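Local coordinates for protein member of s1p family of ribosomal proteins (PDB 5YH1) that binds manganese through its DHH domain and is probably an exonuclease that acts on nucleic acids, at residues E360-L365 against R377-M382; A368-D372 against F418-R423; F387-V393 against V405-S411; P22-F27 against K38-M42; M382-F387 against L435-A439. All coordinates share one frame; numbering follows the deposited sequence.

Interaction 1 of 5, residues E360-L365 against R377-M382; sequences EDSPIL and RASDGM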
# COMPACT_ATOMS: atom_id res chain seq x y z
N GLU A 360 -26.18 -8.82 29.40
CA GLU A 360 -25.44 -7.54 29.36
C GLU A 360 -25.20 -6.96 30.75
O GLU A 360 -24.19 -6.29 30.98
CB GLU A 360 -26.21 -6.52 28.50
CG GLU A 360 -25.74 -5.06 28.56
CD GLU A 360 -24.58 -4.75 27.62
OE1 GLU A 360 -24.79 -4.83 26.39
OE2 GLU A 360 -23.47 -4.39 28.11
N ASP A 361 -26.13 -7.19 31.67
CA ASP A 361 -26.01 -6.60 33.00
C ASP A 361 -25.17 -7.45 33.94
O ASP A 361 -24.81 -6.99 35.01
CB ASP A 361 -27.39 -6.32 33.61
CG ASP A 361 -28.17 -5.30 32.80
OD1 ASP A 361 -27.58 -4.29 32.37
OD2 ASP A 361 -29.38 -5.51 32.58
N SER A 362 -24.84 -8.68 33.54
CA SER A 362 -23.85 -9.44 34.29
C SER A 362 -22.47 -8.79 34.05
O SER A 362 -22.26 -8.20 33.00
CB SER A 362 -23.86 -10.92 33.87
OG SER A 362 -23.10 -11.15 32.70
N PRO A 363 -21.57 -8.84 35.04
CA PRO A 363 -20.24 -8.22 34.89
C PRO A 363 -19.31 -9.06 34.02
O PRO A 363 -18.79 -10.09 34.48
CB PRO A 363 -19.73 -8.15 36.34
CG PRO A 363 -20.41 -9.30 37.02
CD PRO A 363 -21.76 -9.42 36.38
N ILE A 364 -19.14 -8.65 32.77
CA ILE A 364 -18.32 -9.40 31.81
C ILE A 364 -17.19 -8.54 31.27
O ILE A 364 -17.43 -7.44 30.77
CB ILE A 364 -19.14 -9.92 30.61
CG1 ILE A 364 -20.33 -10.76 31.08
CG2 ILE A 364 -18.25 -10.75 29.69
CD1 ILE A 364 -21.31 -11.11 29.97
N LEU A 365 -15.98 -9.07 31.36
CA LEU A 365 -14.78 -8.42 30.83
C LEU A 365 -14.07 -9.35 29.87
O LEU A 365 -13.62 -10.42 30.26
CB LEU A 365 -13.84 -8.04 31.97
CG LEU A 365 -12.67 -7.12 31.59
CD1 LEU A 365 -13.15 -5.75 31.13
CD2 LEU A 365 -11.75 -6.96 32.79
N ARG A 377 -13.09 -5.25 26.35
CA ARG A 377 -14.52 -4.93 26.31
C ARG A 377 -15.18 -5.29 27.63
O ARG A 377 -14.99 -6.38 28.14
CB ARG A 377 -15.19 -5.64 25.15
CG ARG A 377 -14.89 -4.96 23.84
CD ARG A 377 -15.20 -5.83 22.65
NE ARG A 377 -15.75 -5.03 21.56
CZ ARG A 377 -15.06 -4.54 20.53
NH1 ARG A 377 -13.76 -4.73 20.41
NH2 ARG A 377 -15.70 -3.84 19.60
N ALA A 378 -15.92 -4.33 28.18
CA ALA A 378 -16.59 -4.45 29.46
C ALA A 378 -18.09 -4.29 29.26
O ALA A 378 -18.53 -3.31 28.66
CB ALA A 378 -16.09 -3.38 30.41
N SER A 379 -18.88 -5.24 29.73
CA SER A 379 -20.34 -5.09 29.71
C SER A 379 -20.80 -4.00 30.69
O SER A 379 -20.05 -3.58 31.58
CB SER A 379 -21.01 -6.40 30.11
OG SER A 379 -20.70 -6.71 31.45
N ASP A 380 -22.03 -3.54 30.51
CA ASP A 380 -22.64 -2.54 31.40
C ASP A 380 -22.55 -2.96 32.86
O ASP A 380 -22.32 -2.14 33.72
CB ASP A 380 -24.09 -2.30 31.03
CG ASP A 380 -24.23 -1.60 29.70
OD1 ASP A 380 -23.25 -0.98 29.24
OD2 ASP A 380 -25.32 -1.68 29.11
N GLY A 381 -22.69 -4.26 33.11
CA GLY A 381 -22.53 -4.83 34.44
C GLY A 381 -21.22 -4.49 35.15
O GLY A 381 -21.17 -4.49 36.39
N MSE A 382 -20.17 -4.21 34.38
CA MSE A 382 -18.87 -3.85 34.97
C MSE A 382 -18.92 -2.49 35.66
O MSE A 382 -18.10 -2.20 36.54
CB MSE A 382 -17.78 -3.84 33.90
CG MSE A 382 -17.58 -5.19 33.20
SE MSE A 382 -16.79 -6.46 34.45
CE MSE A 382 -15.16 -5.45 34.95
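S379 holds 360-365 against 377-382 where the hairpin of strands 364-369 and 373-378 opens out. Its hydroxyl stands between the backbone N and the carbonyl carbon (chi1 65°), which puts it between S362 O and I364 N. S379 OG donates to S362 O at 2.7 Å, in the carbonyl plane, and accepts from I364 N at 2.8 Å. The S379 amide N itself bonds to I364 O at 2.8 Å.

E360, in the loop after helix 343-358, has CG anti to the backbone N (chi1 169°), and beyond it the chain bends at chi2. E360 CG and CD pass D380 OD2, each at 3.5 Å. At the tip E360 OE2 takes the D380 amide N through its anti lone pair, 2.9 Å long and almost straight (172°), while OE1 pairs with K355 of helix 343-358. An alanine here would remove the whole carboxylate, and the D380 amide would probably lose its acceptor and K355 its charged partner.

The selenomethionine M382 bends at chi2 and chi3, which puts SE against P363 and 3.6 Å from I364 N. G381 has no CB, which lets its CA pack close to D361 O.

E360 OE2 and D380 OD2 come within 3.4 Å. K355 and the D380 N-H probably help keep E360 ionised, so any rise in proton affinity would more likely fall on D380.

Interaction 2 of 5, residues A368-D372 against F418-R423; sequences AYGPD and FFEGKR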
# COMPACT_ATOMS: atom_id res chain seq x y z
N ALA A 368 -8.94 -9.58 24.60
CA ALA A 368 -8.39 -10.26 23.43
C ALA A 368 -7.02 -9.70 23.13
O ALA A 368 -6.89 -8.52 22.86
CB ALA A 368 -9.30 -10.05 22.23
N TYR A 369 -5.99 -10.55 23.15
CA TYR A 369 -4.61 -10.05 23.03
C TYR A 369 -3.81 -10.68 21.89
O TYR A 369 -4.02 -11.83 21.50
CB TYR A 369 -3.87 -10.24 24.36
CG TYR A 369 -3.74 -11.67 24.83
CD1 TYR A 369 -2.66 -12.46 24.44
CD2 TYR A 369 -4.69 -12.22 25.68
CE1 TYR A 369 -2.55 -13.77 24.88
CE2 TYR A 369 -4.59 -13.53 26.13
CZ TYR A 369 -3.52 -14.30 25.73
OH TYR A 369 -3.42 -15.59 26.17
N GLY A 370 -2.89 -9.88 21.36
CA GLY A 370 -1.87 -10.34 20.42
C GLY A 370 -0.49 -10.25 21.05
O GLY A 370 -0.38 -10.17 22.27
N PRO A 371 0.57 -10.24 20.22
CA PRO A 371 1.94 -10.13 20.75
C PRO A 371 2.17 -8.85 21.55
O PRO A 371 2.84 -8.90 22.58
CB PRO A 371 2.82 -10.09 19.48
CG PRO A 371 1.96 -10.58 18.37
CD PRO A 371 0.55 -10.21 18.74
N ASP A 372 1.62 -7.74 21.07
CA ASP A 372 1.94 -6.41 21.60
C ASP A 372 0.72 -5.48 21.74
O ASP A 372 0.87 -4.26 21.78
CB ASP A 372 2.99 -5.75 20.69
CG ASP A 372 2.51 -5.60 19.26
OD1 ASP A 372 1.40 -6.07 18.93
OD2 ASP A 372 3.25 -5.03 18.45
N PHE A 418 1.73 -2.44 24.29
CA PHE A 418 2.86 -2.68 25.19
C PHE A 418 3.98 -3.37 24.40
O PHE A 418 3.77 -3.77 23.24
CB PHE A 418 2.42 -3.56 26.36
CG PHE A 418 1.55 -4.72 25.95
CD1 PHE A 418 2.10 -5.90 25.49
CD2 PHE A 418 0.16 -4.62 26.02
CE1 PHE A 418 1.30 -6.96 25.10
CE2 PHE A 418 -0.65 -5.68 25.64
CZ PHE A 418 -0.08 -6.85 25.19
N PHE A 419 5.15 -3.49 25.01
CA PHE A 419 6.28 -4.20 24.41
C PHE A 419 6.03 -5.71 24.44
O PHE A 419 5.63 -6.25 25.48
CB PHE A 419 7.58 -3.91 25.17
CG PHE A 419 8.11 -2.50 25.00
CD1 PHE A 419 7.71 -1.68 23.95
CD2 PHE A 419 9.04 -2.01 25.90
CE1 PHE A 419 8.21 -0.40 23.82
CE2 PHE A 419 9.55 -0.72 25.78
CZ PHE A 419 9.14 0.08 24.74
N GLU A 420 6.27 -6.38 23.32
CA GLU A 420 5.99 -7.82 23.23
C GLU A 420 6.69 -8.63 24.31
O GLU A 420 6.12 -9.57 24.86
CB GLU A 420 6.37 -8.35 21.84
CG GLU A 420 6.27 -9.86 21.72
CD GLU A 420 6.51 -10.35 20.30
OE1 GLU A 420 6.49 -11.59 20.11
OE2 GLU A 420 6.72 -9.52 19.38
N GLY A 421 7.92 -8.24 24.63
CA GLY A 421 8.70 -8.93 25.64
C GLY A 421 8.22 -8.74 27.06
O GLY A 421 8.71 -9.41 27.96
N LYS A 422 7.28 -7.82 27.29
CA LYS A 422 6.69 -7.63 28.62
C LYS A 422 5.20 -8.00 28.65
O LYS A 422 4.49 -7.60 29.58
CB LYS A 422 6.88 -6.18 29.09
CG LYS A 422 8.32 -5.69 29.25
CD LYS A 422 9.24 -6.67 29.97
CE LYS A 422 8.89 -6.88 31.43
NZ LYS A 422 9.61 -5.91 32.29
N ARG A 423 4.72 -8.77 27.67
CA ARG A 423 3.30 -9.10 27.59
C ARG A 423 2.79 -9.81 28.84
O ARG A 423 1.78 -9.41 29.42
CB ARG A 423 2.98 -9.97 26.38
CG ARG A 423 1.49 -10.29 26.32
CD ARG A 423 1.10 -11.00 25.04
NE ARG A 423 1.62 -12.36 25.02
CZ ARG A 423 1.41 -13.21 24.03
NH1 ARG A 423 1.94 -14.43 24.09
NH2 ARG A 423 0.68 -12.85 22.99
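R423 and Y369 meet with guanidinium and ring planes nearly perpendicular, 80° apart, beside the β-hairpin turn between strands 364-369 and 373-378. Y369 CE1 lies over one face of the guanidinium, offset toward its rim, whereas R423 NH2 comes in at the edge of the phenol ring, 3.7 Å from Y369 CD1. The guanidinium edge is used as well: G370 O lies almost in its plane and takes a bond from R423 NH2 at 3.0 Å. The donor sits well above the carbonyl plane of G370, so the bond does not follow a lone pair. Over one face of the F418 ring lies D372 C, 3.7 Å above the ring plane and toward its rim.

These groups join the hairpin turn to the loop that leads from strand 413-417 into helix 423-435. R423, at the start of that helix, sends its chain out extended as far as CG and CD, then bends at chi3 (70°), which brings the guanidinium round to G370.

P371 fills the middle. P371 O approaches F418 CE1 to 3.5 Å and also receives a CA-H...O contact from E420 CA. The straight side chain of E420 runs past the proline ring, E420 CD 3.8 Å from P371 CB. A second subunit borders the same corner: its L333 packs on E420 and its K337 on D372. At the end of the turn, F418 N donates to D372 O at 3.2 Å, again from above the carbonyl plane.

Interaction 3 of 5, residues F387-V393 against V405-S411; sequences FDLNKIV and VEGGGHS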
# COMPACT_ATOMS: atom_id res chain seq x y z
N PHE A 387 -15.26 -0.22 37.02
CA PHE A 387 -14.22 -0.53 36.06
C PHE A 387 -13.93 0.71 35.22
O PHE A 387 -14.84 1.31 34.67
CB PHE A 387 -14.65 -1.68 35.15
CG PHE A 387 -13.68 -1.95 34.05
CD1 PHE A 387 -12.56 -2.72 34.28
CD2 PHE A 387 -13.87 -1.40 32.79
CE1 PHE A 387 -11.64 -2.97 33.26
CE2 PHE A 387 -12.96 -1.63 31.77
CZ PHE A 387 -11.84 -2.41 32.01
N ASP A 388 -12.67 1.11 35.15
CA ASP A 388 -12.27 2.22 34.29
C ASP A 388 -10.95 1.85 33.64
O ASP A 388 -9.92 1.77 34.31
CB ASP A 388 -12.13 3.52 35.10
CG ASP A 388 -11.81 4.74 34.24
OD1 ASP A 388 -11.15 4.62 33.18
OD2 ASP A 388 -12.22 5.85 34.62
N LEU A 389 -11.01 1.62 32.33
CA LEU A 389 -9.85 1.18 31.58
C LEU A 389 -8.73 2.22 31.58
O LEU A 389 -7.56 1.86 31.71
CB LEU A 389 -10.25 0.84 30.14
CG LEU A 389 -9.14 0.38 29.19
CD1 LEU A 389 -8.48 -0.89 29.70
CD2 LEU A 389 -9.69 0.21 27.78
N ASN A 390 -9.08 3.50 31.44
CA ASN A 390 -8.08 4.58 31.45
C ASN A 390 -7.31 4.64 32.77
O ASN A 390 -6.10 4.80 32.76
CB ASN A 390 -8.72 5.94 31.14
CG ASN A 390 -9.31 5.99 29.74
OD1 ASN A 390 -8.67 5.59 28.78
ND2 ASN A 390 -10.53 6.48 29.63
N LYS A 391 -8.01 4.46 33.88
CA LYS A 391 -7.36 4.40 35.20
C LYS A 391 -6.45 3.19 35.31
O LYS A 391 -5.37 3.28 35.86
CB LYS A 391 -8.39 4.36 36.34
CG LYS A 391 -9.10 5.68 36.56
CD LYS A 391 -10.18 5.57 37.62
CE LYS A 391 -11.01 6.85 37.68
NZ LYS A 391 -12.29 6.67 38.42
N ILE A 392 -6.92 2.05 34.80
CA ILE A 392 -6.13 0.82 34.88
C ILE A 392 -4.86 0.95 34.04
O ILE A 392 -3.80 0.52 34.47
CB ILE A 392 -6.96 -0.43 34.50
CG1 ILE A 392 -7.94 -0.72 35.65
CG2 ILE A 392 -6.06 -1.64 34.27
CD1 ILE A 392 -9.00 -1.74 35.33
N VAL A 393 -4.97 1.57 32.87
CA VAL A 393 -3.81 1.78 31.99
C VAL A 393 -2.76 2.67 32.65
O VAL A 393 -1.57 2.36 32.59
CB VAL A 393 -4.23 2.36 30.63
CG1 VAL A 393 -3.02 2.85 29.84
CG2 VAL A 393 -5.00 1.33 29.82
N VAL A 405 3.65 0.68 28.07
CA VAL A 405 2.20 0.60 28.15
C VAL A 405 1.54 1.89 27.67
O VAL A 405 1.95 2.97 28.04
CB VAL A 405 1.72 0.29 29.59
CG1 VAL A 405 0.20 0.26 29.64
CG2 VAL A 405 2.31 -1.03 30.08
N GLU A 406 0.52 1.75 26.84
CA GLU A 406 -0.21 2.89 26.30
C GLU A 406 -1.60 2.50 25.85
O GLU A 406 -1.85 1.33 25.53
CB GLU A 406 0.54 3.47 25.10
CG GLU A 406 1.26 4.77 25.40
CD GLU A 406 2.30 5.09 24.35
OE1 GLU A 406 2.17 4.59 23.21
OE2 GLU A 406 3.24 5.85 24.67
N GLY A 407 -2.49 3.48 25.80
CA GLY A 407 -3.80 3.33 25.19
C GLY A 407 -4.92 3.67 26.14
O GLY A 407 -4.79 4.55 26.98
N GLY A 408 -6.02 2.94 26.01
CA GLY A 408 -7.25 3.23 26.74
C GLY A 408 -8.36 3.42 25.72
O GLY A 408 -8.47 2.65 24.77
N GLY A 409 -9.15 4.47 25.90
CA GLY A 409 -10.32 4.73 25.06
C GLY A 409 -11.47 5.08 25.98
O GLY A 409 -11.38 6.04 26.75
N HIS A 410 -12.54 4.30 25.93
CA HIS A 410 -13.63 4.45 26.89
C HIS A 410 -13.20 3.82 28.20
O HIS A 410 -12.25 3.04 28.23
CB HIS A 410 -14.91 3.78 26.40
CG HIS A 410 -15.38 4.29 25.09
ND1 HIS A 410 -16.08 5.46 24.96
CD2 HIS A 410 -15.22 3.80 23.83
CE1 HIS A 410 -16.35 5.68 23.69
NE2 HIS A 410 -15.84 4.69 22.98
N SER A 411 -13.93 4.14 29.26
CA SER A 411 -13.77 3.45 30.53
C SER A 411 -14.16 1.98 30.41
O SER A 411 -13.72 1.17 31.23
CB SER A 411 -14.62 4.13 31.62
OG SER A 411 -16.00 4.05 31.31
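N390 grips G409 by both ends of its amide: N390 OD1 accepts from G409 N at 3.1 Å and ND2 donates to G409 O at 3.0 Å. CG lies anti to the carbonyl carbon (chi1 -64°), which carries the amide over to G409. This joins helix 389-399 to strand 406-409; the helix segment 389-393 runs nearly antiparallel to the strand (165°). The GGGH sequence spans the end of the strand and H410 just beyond it, consistent with the DHHA1-type C-terminal domain that accompanies DHH domains in this family.

A CB on G408 would collide with N390 OD1, and all three glycines have backbone angles at which a side chain would press on the preceding carbonyl. Next to this pair, L389 N donates to S411 O at 3.0 Å, and the F387 ring packs against the same oxygen. Further along, V393 CG1 meets V405 CG1 at 4.1 Å, and both valines rest on I416 of the neighbouring strand.

The CB of H410 points away from the helix; its ring is stacked on Y412 and edge-to-face with Y195, about 8 Å from the bound manganese ion. The helix start is fixed by the N-cap D388: D388 OD1 accepts from K391 N at 3.2 Å, met from above the carboxylate plane.

Interaction 4 of 5, residues P22-F27 against K38-M42; sequences PSDVGF and KPKIM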
# COMPACT_ATOMS: atom_id res chain seq x y z
N PRO A 22 -27.19 30.05 8.09
CA PRO A 22 -28.22 29.02 7.97
C PRO A 22 -29.54 29.44 8.62
O PRO A 22 -29.54 30.23 9.57
CB PRO A 22 -27.61 27.84 8.72
CG PRO A 22 -26.79 28.48 9.79
CD PRO A 22 -26.25 29.76 9.20
N SER A 23 -30.65 28.90 8.12
CA SER A 23 -31.94 29.04 8.78
C SER A 23 -31.97 28.20 10.04
O SER A 23 -31.28 27.18 10.14
CB SER A 23 -33.07 28.54 7.88
OG SER A 23 -33.00 29.16 6.62
N ASP A 24 -32.77 28.61 11.01
CA ASP A 24 -33.00 27.81 12.19
C ASP A 24 -34.07 26.77 11.86
O ASP A 24 -35.25 27.05 12.00
CB ASP A 24 -33.43 28.69 13.37
CG ASP A 24 -33.58 27.90 14.65
OD1 ASP A 24 -33.60 26.65 14.59
OD2 ASP A 24 -33.67 28.53 15.71
N VAL A 25 -33.63 25.59 11.43
CA VAL A 25 -34.55 24.51 11.05
C VAL A 25 -34.85 23.54 12.20
O VAL A 25 -35.45 22.49 11.99
CB VAL A 25 -34.00 23.70 9.85
CG1 VAL A 25 -33.94 24.59 8.62
CG2 VAL A 25 -32.63 23.10 10.15
N GLY A 26 -34.43 23.87 13.41
CA GLY A 26 -34.65 23.00 14.55
C GLY A 26 -33.93 21.67 14.40
O GLY A 26 -32.86 21.61 13.77
N PHE A 27 -34.51 20.62 14.98
CA PHE A 27 -33.95 19.28 14.98
C PHE A 27 -35.01 18.22 14.67
O PHE A 27 -36.20 18.50 14.74
CB PHE A 27 -33.31 18.98 16.32
CG PHE A 27 -32.22 19.94 16.69
CD1 PHE A 27 -31.05 19.98 15.95
CD2 PHE A 27 -32.37 20.79 17.77
CE1 PHE A 27 -30.03 20.86 16.28
CE2 PHE A 27 -31.36 21.67 18.11
CZ PHE A 27 -30.19 21.71 17.36
N LYS A 38 -26.79 23.97 19.62
CA LYS A 38 -27.32 24.70 18.46
C LYS A 38 -26.41 25.83 17.93
O LYS A 38 -26.22 25.93 16.72
CB LYS A 38 -28.69 25.26 18.78
CG LYS A 38 -29.51 25.67 17.57
CD LYS A 38 -30.95 25.82 18.03
CE LYS A 38 -31.86 26.31 16.94
NZ LYS A 38 -33.25 25.87 17.24
N PRO A 39 -25.89 26.69 18.82
CA PRO A 39 -25.01 27.74 18.30
C PRO A 39 -23.78 27.20 17.53
O PRO A 39 -23.43 27.74 16.49
CB PRO A 39 -24.57 28.49 19.58
CG PRO A 39 -25.64 28.18 20.59
CD PRO A 39 -26.04 26.77 20.28
N LYS A 40 -23.15 26.15 18.04
CA LYS A 40 -22.00 25.55 17.36
C LYS A 40 -22.41 24.77 16.12
O LYS A 40 -21.71 24.79 15.12
CB LYS A 40 -21.20 24.68 18.32
CG LYS A 40 -20.78 25.46 19.56
CD LYS A 40 -19.49 24.94 20.16
CE LYS A 40 -19.60 24.75 21.67
NZ LYS A 40 -18.32 24.23 22.23
N ILE A 41 -23.56 24.12 16.18
CA ILE A 41 -24.12 23.47 15.00
C ILE A 41 -24.35 24.48 13.87
O ILE A 41 -24.02 24.21 12.71
CB ILE A 41 -25.43 22.72 15.35
CG1 ILE A 41 -25.08 21.41 16.06
CG2 ILE A 41 -26.24 22.44 14.10
CD1 ILE A 41 -26.27 20.66 16.63
N MSE A 42 -24.92 25.63 14.22
CA MSE A 42 -25.20 26.68 13.24
C MSE A 42 -23.92 27.32 12.73
O MSE A 42 -23.83 27.67 11.57
CB MSE A 42 -26.15 27.74 13.81
CG MSE A 42 -27.56 27.15 13.90
SE MSE A 42 -28.91 28.46 14.53
CE MSE A 42 -29.30 29.34 12.81
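D24 and K38 approach each other at about a right angle, the extended lysine chain bringing its ammonium group up to the end of the carboxylate. K38 NZ lies 2.8 Å from D24 OD1 and 3.1 Å from D24 OD2, a salt bridge shared between both oxygens, although each hydrogen bond in it is weak. With CG anti to the backbone N (chi1 -176°), D24 can also fold back on its own chain: G26 N donates to D24 OD1 at 3.1 Å, nearly along the C-O direction, closing an Asx turn.

The F27 ring crosses the aliphatic part of K38 obliquely, F27 CZ 4.0 Å from K38 CG. F27 and I41 approach each other from opposite directions, F27 CE1 3.8 Å from I41 CD1. At the other end, the selenomethionine M42 bends at chi3 (84°) and lays M42 CE beside P22, 3.4 Å from P22 O. Y209 of helix 199-210 packs on D24, K38 and M42, so three elements meet where the loop after helix 2-20 folds back on helix 32-53.

OD1 thus serves two donors, one charged and one backbone. The pairing probably favours an ionised D24, and at this exposed position the attraction would depend more on charge than on direction.

Interaction 5 of 5, residues M382-F387 against L435-A439; sequences MAKYNF and LKLKA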
# COMPACT_ATOMS: atom_id res chain seq x y z
N MSE A 382 -20.17 -4.21 34.38
CA MSE A 382 -18.87 -3.85 34.97
C MSE A 382 -18.92 -2.49 35.66
O MSE A 382 -18.10 -2.20 36.54
CB MSE A 382 -17.78 -3.84 33.90
CG MSE A 382 -17.58 -5.19 33.20
SE MSE A 382 -16.79 -6.46 34.45
CE MSE A 382 -15.16 -5.45 34.95
N ALA A 383 -19.87 -1.64 35.29
CA ALA A 383 -20.06 -0.36 35.99
C ALA A 383 -20.27 -0.56 37.51
O ALA A 383 -19.83 0.26 38.30
CB ALA A 383 -21.22 0.41 35.38
N LYS A 384 -20.91 -1.66 37.90
CA LYS A 384 -21.14 -1.99 39.31
C LYS A 384 -19.85 -2.19 40.10
O LYS A 384 -19.87 -2.25 41.33
CB LYS A 384 -22.01 -3.25 39.43
CG LYS A 384 -23.41 -3.08 38.84
CD LYS A 384 -24.30 -4.29 39.08
CE LYS A 384 -24.25 -5.34 37.97
NZ LYS A 384 -25.57 -5.56 37.31
N TYR A 385 -18.73 -2.33 39.40
CA TYR A 385 -17.43 -2.52 40.03
C TYR A 385 -16.50 -1.32 39.80
O TYR A 385 -15.32 -1.39 40.13
CB TYR A 385 -16.79 -3.78 39.47
CG TYR A 385 -17.50 -5.05 39.85
CD1 TYR A 385 -18.61 -5.50 39.12
CD2 TYR A 385 -17.07 -5.81 40.93
CE1 TYR A 385 -19.26 -6.67 39.46
CE2 TYR A 385 -17.72 -6.99 41.26
CZ TYR A 385 -18.81 -7.41 40.53
OH TYR A 385 -19.46 -8.56 40.87
N ASN A 386 -17.04 -0.24 39.25
CA ASN A 386 -16.26 0.95 38.89
C ASN A 386 -15.04 0.64 38.01
O ASN A 386 -13.94 1.15 38.22
CB ASN A 386 -15.85 1.73 40.15
CG ASN A 386 -17.02 2.46 40.77
OD1 ASN A 386 -17.41 3.54 40.30
ND2 ASN A 386 -17.62 1.88 41.80
N PHE A 387 -15.26 -0.22 37.02
CA PHE A 387 -14.22 -0.53 36.06
C PHE A 387 -13.93 0.71 35.22
O PHE A 387 -14.84 1.31 34.67
CB PHE A 387 -14.65 -1.68 35.15
CG PHE A 387 -13.68 -1.95 34.05
CD1 PHE A 387 -12.56 -2.72 34.28
CD2 PHE A 387 -13.87 -1.40 32.79
CE1 PHE A 387 -11.64 -2.97 33.26
CE2 PHE A 387 -12.96 -1.63 31.77
CZ PHE A 387 -11.84 -2.41 32.01
N LEU A 435 -9.14 -8.46 39.44
CA LEU A 435 -9.38 -9.19 40.70
C LEU A 435 -9.65 -8.27 41.89
O LEU A 435 -10.49 -8.58 42.73
CB LEU A 435 -8.19 -10.08 41.06
CG LEU A 435 -8.17 -11.48 40.46
CD1 LEU A 435 -6.75 -12.04 40.49
CD2 LEU A 435 -9.13 -12.40 41.22
N LYS A 436 -8.94 -7.15 41.97
CA LYS A 436 -9.02 -6.23 43.10
C LYS A 436 -10.22 -5.29 43.06
O LYS A 436 -10.48 -4.58 44.03
CB LYS A 436 -7.73 -5.39 43.18
CG LYS A 436 -6.51 -6.18 43.62
CD LYS A 436 -5.20 -5.52 43.22
CE LYS A 436 -5.11 -4.06 43.64
NZ LYS A 436 -3.88 -3.43 43.10
N LEU A 437 -10.96 -5.27 41.95
CA LEU A 437 -12.13 -4.41 41.85
C LEU A 437 -13.15 -4.82 42.91
O LEU A 437 -13.27 -5.99 43.26
CB LEU A 437 -12.76 -4.48 40.46
CG LEU A 437 -11.93 -3.99 39.28
CD1 LEU A 437 -12.62 -4.34 37.97
CD2 LEU A 437 -11.67 -2.49 39.36
N LYS A 438 -13.86 -3.83 43.45
CA LYS A 438 -14.86 -4.07 44.49
C LYS A 438 -16.21 -3.53 44.04
O LYS A 438 -16.27 -2.49 43.41
CB LYS A 438 -14.41 -3.41 45.79
CG LYS A 438 -13.52 -4.31 46.64
CD LYS A 438 -12.34 -3.57 47.26
CE LYS A 438 -12.77 -2.48 48.23
NZ LYS A 438 -11.59 -1.73 48.75
N ALA A 439 -17.27 -4.26 44.36
CA ALA A 439 -18.63 -3.89 43.93
C ALA A 439 -19.03 -2.48 44.37
O ALA A 439 -18.77 -2.10 45.50
CB ALA A 439 -19.64 -4.89 44.48
O HOH W 1 -13.67 -1.45 42.22
O HOH W 2 -16.74 -0.02 43.17
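L437 and Y385 face each other through similar first torsions: in each, CG lies beside the backbone N and anti to the carbonyl carbon (chi1 -64° and -67°). In L437 this brings CD1 to F387 and M382, while in Y385 it sets the phenol ring alongside K438 and A439, near the end of the modelled chain. L437 CD1 touches the edge of the F387 ring, 4.0 Å from F387 CD1, and lies 4.1 Å from CE of the selenomethionine M382, whose doubly bent chain crosses L437 at about a right angle. At the base of the two side chains, Y385 CB and L437 CB are 4.2 Å apart.

The Y385 ring has L437 O at its edge, near the ring plane, and A439 N 3.8 Å from Y385 CD2. Its hydroxyl is hydrogen-bonded to N322 O, and the side-chain ND2 of N322 donates to L437 O, so one residue outside fixes both sides of the contact. An alanine in place of the tyrosine would take away the ring and hydroxyl, and would probably open a gap beside A439 and leave N322 O without this partner.

No direct hydrogen bond joins the segments. Instead a water donates to Y385 O and accepts from K438 N, each at 2.7 Å, and CA-H...O contacts help, with Y385 CA 3.6 Å from K438 O.

The arrangement is a small apolar cluster with a water-bridged rim. It lays the C-terminal tail, just after helix 423-435, over the connection from strand 373-378 to helix 389-399 in the mixed α/β C-terminal domain.

From the N terminus, interaction 4 comes first, folding the loop after helix 2-20 back onto helix 32-53; its centre lies about 35 Å or more from the centres of the other four, which gather in the C-terminal domain. Interaction 1 closes the hairpin of strands 364-369 and 373-378 at its open end. Interaction 2 starts from the hairpin turn and reaches past strand 413-417, so it crosses interaction 1. Interaction 3, helix 389-399 to strand 406-409, lies within the spans of both interaction 2 and interaction 5. Interaction 5 ties the C-terminal tail back and crosses interaction 2. M382 is common to interactions 1 and 5, F387 to interactions 3 and 5.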